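Long-range contacts in uncharacterized novel protein (Burkholderia pseudomallei K96243, PDB 3FJV), which is of unknown function, belonging to the DUF3501 family, and pairs an antiparallel sheet with helices in a two-chain assembly: residues V35-H40 with Y174-A179; L91-E96 with A103-L108. All coordinates share one frame; numbering follows the deposited sequence. Where two conformers were deposited one is given.

Interaction 1 of 2, residues V35-H40 with Y174-A179; sequences VSIGNH and YPIQAA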
loop_
_atom_site.group_PDB
_atom_site.type_symbol
_atom_site.label_atom_id
_atom_site.label_comp_id
_atom_site.label_asym_id
_atom_site.label_seq_id
_atom_site.Cartn_x
_atom_site.Cartn_y
_atom_site.Cartn_z
ATOM N N VAL A 35 9.313 6.909 16.773
ATOM C CA VAL A 35 9.178 5.888 17.824
ATOM C C VAL A 35 8.929 4.503 17.189
ATOM O O VAL A 35 8.197 4.396 16.218
ATOM C CB VAL A 35 7.993 6.180 18.763
ATOM C CG1 VAL A 35 8.077 5.273 19.983
ATOM C CG2 VAL A 35 7.923 7.692 19.172
ATOM N N SER A 36 9.525 3.455 17.741
ATOM C CA SER A 36 9.224 2.090 17.355
ATOM C C SER A 36 8.248 1.485 18.315
ATOM O O SER A 36 8.251 1.850 19.485
ATOM C CB SER A 36 10.499 1.291 17.363
ATOM O OG SER A 36 11.207 1.661 16.223
ATOM N N ILE A 37 7.397 0.578 17.838
ATOM C CA ILE A 37 6.444 -0.097 18.713
ATOM C C ILE A 37 6.631 -1.588 18.396
ATOM O O ILE A 37 6.165 -2.094 17.366
ATOM C CB ILE A 37 4.965 0.305 18.470
ATOM C CG1 ILE A 37 4.735 1.816 18.610
ATOM C CG2 ILE A 37 4.067 -0.386 19.492
ATOM C CD1 ILE A 37 3.208 2.214 18.220
ATOM N N GLY A 38 7.356 -2.269 19.263
ATOM C CA GLY A 38 7.780 -3.645 18.994
ATOM C C GLY A 38 8.760 -3.665 17.850
ATOM O O GLY A 38 9.403 -2.646 17.588
ATOM N N ASN A 39 8.867 -4.816 17.176
ATOM C CA ASN A 39 9.838 -5.036 16.082
ATOM C C ASN A 39 9.352 -4.719 14.675
ATOM O O ASN A 39 10.177 -4.617 13.743
ATOM C CB ASN A 39 10.352 -6.499 16.102
ATOM C CG ASN A 39 11.252 -6.784 17.286
ATOM O OD1 ASN A 39 11.945 -5.907 17.771
ATOM N ND2 ASN A 39 11.251 -8.018 17.747
ATOM N N HIS A 40 8.039 -4.555 14.485
ATOM C CA HIS A 40 7.499 -4.402 13.137
ATOM C C HIS A 40 6.653 -3.140 12.877
ATOM O O HIS A 40 6.250 -2.924 11.727
ATOM C CB HIS A 40 6.672 -5.627 12.798
ATOM C CG HIS A 40 7.444 -6.896 12.914
ATOM N ND1 HIS A 40 8.276 -7.347 11.914
ATOM C CD2 HIS A 40 7.570 -7.768 13.939
ATOM C CE1 HIS A 40 8.871 -8.457 12.314
ATOM N NE2 HIS A 40 8.446 -8.740 13.532
ATOM N N TYR A 174 -0.834 -8.211 18.102
ATOM C CA TYR A 174 0.332 -7.337 18.313
ATOM C C TYR A 174 0.241 -6.593 19.646
ATOM O O TYR A 174 0.249 -5.353 19.700
ATOM C CB TYR A 174 0.502 -6.364 17.130
ATOM C CG TYR A 174 1.925 -5.894 16.925
ATOM C CD1 TYR A 174 2.813 -6.624 16.159
ATOM C CD2 TYR A 174 2.380 -4.682 17.479
ATOM C CE1 TYR A 174 4.154 -6.198 15.987
ATOM C CE2 TYR A 174 3.713 -4.258 17.305
ATOM C CZ TYR A 174 4.572 -4.999 16.539
ATOM O OH TYR A 174 5.863 -4.566 16.347
ATOM N N PRO A 175 0.164 -7.354 20.742
ATOM C CA PRO A 175 0.081 -6.768 22.086
ATOM C C PRO A 175 1.397 -6.098 22.522
ATOM O O PRO A 175 2.419 -6.770 22.608
ATOM C CB PRO A 175 -0.191 -7.984 22.974
ATOM C CG PRO A 175 0.355 -9.142 22.230
ATOM C CD PRO A 175 0.104 -8.823 20.785
ATOM N N ILE A 176 1.375 -4.781 22.734
ATOM C CA ILE A 176 2.554 -4.052 23.213
ATOM C C ILE A 176 2.131 -3.284 24.456
ATOM O O ILE A 176 1.300 -2.372 24.393
ATOM C CB ILE A 176 3.132 -3.071 22.141
ATOM C CG1 ILE A 176 3.466 -3.785 20.827
ATOM C CG2 ILE A 176 4.362 -2.296 22.685
ATOM C CD1 ILE A 176 4.476 -4.910 20.942
ATOM N N GLN A 177 2.715 -3.651 25.596
ATOM C CA GLN A 177 2.484 -2.931 26.818
ATOM C C GLN A 177 2.951 -1.501 26.670
ATOM O O GLN A 177 4.038 -1.263 26.157
ATOM C CB GLN A 177 3.289 -3.564 27.965
ATOM C CG GLN A 177 2.725 -4.829 28.545
ATOM C CD GLN A 177 2.150 -4.584 29.916
ATOM O OE1 GLN A 177 2.857 -4.129 30.833
ATOM N NE2 GLN A 177 0.858 -4.864 30.067
ATOM N N ALA A 178 2.135 -0.569 27.145
ATOM C CA ALA A 178 2.450 0.855 27.109
ATOM C C ALA A 178 3.831 1.105 27.726
ATOM O O ALA A 178 4.128 0.677 28.860
ATOM C CB ALA A 178 1.383 1.643 27.875
ATOM N N ALA A 179 4.682 1.762 26.973
ATOM C CA ALA A 179 6.044 2.015 27.364
ATOM C C ALA A 179 6.396 3.483 27.081
ATOM O O ALA A 179 5.948 4.082 26.076
ATOM C CB ALA A 179 7.011 1.056 26.575
#
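Tyr-174 reaches across to the turn of the beta-hairpin formed by strands 34-37 and 41-45, joining the two outermost strands of one antiparallel sheet, 34-37 and 176-180, which curves until these edges face each other. Polar contacts gather at the phenol oxygen. OH donates to Ile-37 O at 2.7 Å, in the carbonyl plane and on a lone pair, with that oxygen lying in turn at the edge of the ring. The same OH accepts from His-40 N at 2.9 Å, nearly straight at 163°, so the hydroxyl is gripped on both its donor and its acceptor side and ties the two ends of the turn Ile-37 to His-40; a weak further bond from Leu-41 N reaches the same oxygen. The ring gets there because CG stands anti to the backbone N of Tyr-174 (chi1 -154°). Asn-39 N comes close to OH, but at a poor angle for a bond. Apolar contacts lie beside this. Ile-37 and Ile-176 cross obliquely, and the CG2 methyl of Ile-37 faces the fork of Ile-176, 3.7 Å from both its CG1 and its CG2. Gly-38, with its positive phi of 67°, lets the chain turn close to the phenol oxygen. Its bare CA lies 4.0 Å from Ile-176 CD1.

Interaction 2 of 2, residues L91-E96 with A103-L108; sequences LQIEYE and AALARL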
loop_
_atom_site.group_PDB
_atom_site.type_symbol
_atom_site.label_atom_id
_atom_site.label_comp_id
_atom_site.label_asym_id
_atom_site.label_seq_id
_atom_site.Cartn_x
_atom_site.Cartn_y
_atom_site.Cartn_z
ATOM N N LEU A 91 2.228 5.728 10.414
ATOM C CA LEU A 91 2.515 4.394 10.922
ATOM C C LEU A 91 2.946 3.527 9.741
ATOM O O LEU A 91 2.253 3.461 8.716
ATOM C CB LEU A 91 1.286 3.761 11.579
ATOM C CG LEU A 91 1.365 2.303 12.101
ATOM C CD1 LEU A 91 2.223 2.100 13.328
ATOM C CD2 LEU A 91 -0.045 1.769 12.454
ATOM N N GLN A 92 4.062 2.832 9.917
ATOM C CA GLN A 92 4.539 1.893 8.901
ATOM C C GLN A 92 4.689 0.535 9.535
ATOM O O GLN A 92 5.178 0.418 10.645
ATOM C CB GLN A 92 5.852 2.348 8.275
ATOM C CG GLN A 92 5.671 3.620 7.424
ATOM C CD GLN A 92 6.795 3.833 6.430
ATOM O OE1 GLN A 92 6.998 2.999 5.518
ATOM N NE2 GLN A 92 7.508 4.955 6.561
ATOM N N ILE A 93 4.224 -0.479 8.821
ATOM C CA ILE A 93 4.312 -1.880 9.225
ATOM C C ILE A 93 5.362 -2.462 8.297
ATOM O O ILE A 93 5.195 -2.378 7.073
ATOM C CB ILE A 93 2.947 -2.578 9.002
ATOM C CG1 ILE A 93 1.861 -1.886 9.825
ATOM C CG2 ILE A 93 2.993 -4.074 9.409
ATOM C CD1 ILE A 93 0.433 -2.191 9.315
ATOM N N GLU A 94 6.436 -3.016 8.856
ATOM C CA GLU A 94 7.552 -3.503 8.064
ATOM C C GLU A 94 7.869 -4.973 8.331
ATOM O O GLU A 94 8.133 -5.354 9.471
ATOM C CB GLU A 94 8.771 -2.631 8.354
ATOM C CG GLU A 94 8.546 -1.170 7.893
ATOM C CD GLU A 94 9.549 -0.173 8.469
ATOM O OE1 GLU A 94 10.304 -0.518 9.420
ATOM O OE2 GLU A 94 9.570 0.966 7.956
ATOM N N TYR A 95 7.844 -5.793 7.278
ATOM C CA TYR A 95 8.203 -7.214 7.397
ATOM C C TYR A 95 9.267 -7.599 6.369
ATOM O O TYR A 95 9.379 -6.973 5.315
ATOM C CB TYR A 95 6.952 -8.114 7.301
ATOM C CG TYR A 95 6.201 -8.184 8.620
ATOM C CD1 TYR A 95 5.318 -7.185 8.962
ATOM C CD2 TYR A 95 6.402 -9.228 9.532
ATOM C CE1 TYR A 95 4.621 -7.217 10.132
ATOM C CE2 TYR A 95 5.714 -9.255 10.739
ATOM C CZ TYR A 95 4.827 -8.223 11.021
ATOM O OH TYR A 95 4.133 -8.138 12.184
ATOM N N GLU A 96 10.047 -8.635 6.686
ATOM C CA GLU A 96 11.244 -8.974 5.896
ATOM C C GLU A 96 10.971 -9.428 4.467
ATOM O O GLU A 96 11.826 -9.242 3.606
ATOM C CB GLU A 96 12.095 -10.025 6.608
ATOM C CG GLU A 96 12.565 -9.583 7.994
ATOM C CD GLU A 96 13.985 -10.016 8.302
ATOM O OE1 GLU A 96 14.320 -11.212 8.102
ATOM O OE2 GLU A 96 14.768 -9.146 8.743
ATOM N N ALA A 103 1.163 -12.079 4.753
ATOM C CA ALA A 103 0.482 -12.755 5.869
ATOM C C ALA A 103 0.256 -11.782 7.039
ATOM O O ALA A 103 -0.824 -11.769 7.647
ATOM C CB ALA A 103 1.268 -13.963 6.332
ATOM N N ALA A 104 1.268 -10.971 7.358
ATOM C CA ALA A 104 1.158 -10.010 8.498
ATOM C C ALA A 104 0.023 -9.008 8.337
ATOM O O ALA A 104 -0.757 -8.753 9.275
ATOM C CB ALA A 104 2.485 -9.250 8.717
ATOM N N LEU A 105 -0.068 -8.413 7.163
ATOM C CA LEU A 105 -1.100 -7.403 6.896
ATOM C C LEU A 105 -2.517 -7.969 7.093
ATOM O O LEU A 105 -3.397 -7.272 7.612
ATOM C CB LEU A 105 -0.912 -6.813 5.483
ATOM C CG LEU A 105 0.348 -5.933 5.341
ATOM C CD1 LEU A 105 0.502 -5.424 3.898
ATOM C CD2 LEU A 105 0.326 -4.761 6.348
ATOM N N ALA A 106 -2.720 -9.239 6.747
ATOM C CA ALA A 106 -4.000 -9.903 7.021
ATOM C C ALA A 106 -4.242 -10.105 8.503
ATOM O O ALA A 106 -5.330 -9.792 9.029
ATOM C CB ALA A 106 -4.090 -11.278 6.281
ATOM N N ARG A 107 -3.235 -10.654 9.173
ATOM C CA ARG A 107 -3.326 -10.948 10.605
ATOM C C ARG A 107 -3.515 -9.670 11.439
ATOM O O ARG A 107 -4.168 -9.687 12.483
ATOM C CB ARG A 107 -2.055 -11.667 11.017
ATOM C CG ARG A 107 -1.974 -12.127 12.435
ATOM C CD ARG A 107 -0.751 -13.037 12.621
ATOM N NE ARG A 107 0.528 -12.357 12.332
ATOM C CZ ARG A 107 1.316 -12.577 11.269
ATOM N NH1 ARG A 107 1.006 -13.467 10.317
ATOM N NH2 ARG A 107 2.444 -11.889 11.143
ATOM N N LEU A 108 -2.946 -8.577 10.950
ATOM C CA LEU A 108 -2.931 -7.283 11.652
ATOM C C LEU A 108 -4.018 -6.321 11.213
ATOM O O LEU A 108 -4.003 -5.146 11.584
ATOM C CB LEU A 108 -1.564 -6.636 11.480
ATOM C CG LEU A 108 -0.403 -7.398 12.132
ATOM C CD1 LEU A 108 0.856 -6.599 11.982
ATOM C CD2 LEU A 108 -0.641 -7.713 13.575
#
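Tyr-95 lays one ring face against the methyl of Ala-104, the centre of a contact between the end of strand 86-93 with the residues that follow it and helix 98-107, a compact strand-to-helix connection. Ala-104 CB stands 3.4 Å from the centroid of the Tyr-95 ring, only 16° off the normal, a CH-pi contact displaced toward CE1 and CZ. The ring takes this place with CG anti to the carbonyl carbon of Tyr-95 (chi1 -81°). Its OH extends to Leu-108, whose CD1 approaches at 3.6 Å, and its CE2 lies at the edge of the Arg-107 guanidinium, 4.2 Å from NH2. That arginine is chiefly engaged with Glu-62 of the second subunit, in a salt bridge through NH1. Ile-93 fills the next place: its CD1 meets Leu-105 CD2 at 3.9 Å as the two side chains cross, while its CG2 lies in the plane of the Tyr-95 ring, at the edge, and 4.2 Å from Leu-108 CD1. Leu-108, the first residue to leave helical geometry, thus touches both strand-side residues. With no hydrogen bond between the segments, the helix is held here by shape and dispersion, and its charged group is directed to the subunit interface.

Overall arrangement
Both contacts involve the same antiparallel sheet, and their centres lie about 13 Å apart on one side of the chain's centre. Along the chain, interaction 2 is nested inside the loop closed by interaction 1: 35-40 comes first, then 91-96, 103-108 and finally 174-179. Strand 41-45 is the single strand separating 34-37 from 86-93, which brings the two contacts close together. They meet directly, with His-40 stacked on Tyr-95, a probable backbone hydrogen bond from Glu-94 N to His-40 O, and Tyr-174 packed on Leu-108. Interaction 1 thus joins the sheet's outer strands, while interaction 2 seats helix 98-107, which reaches the second subunit, against the end of inner strand 86-93.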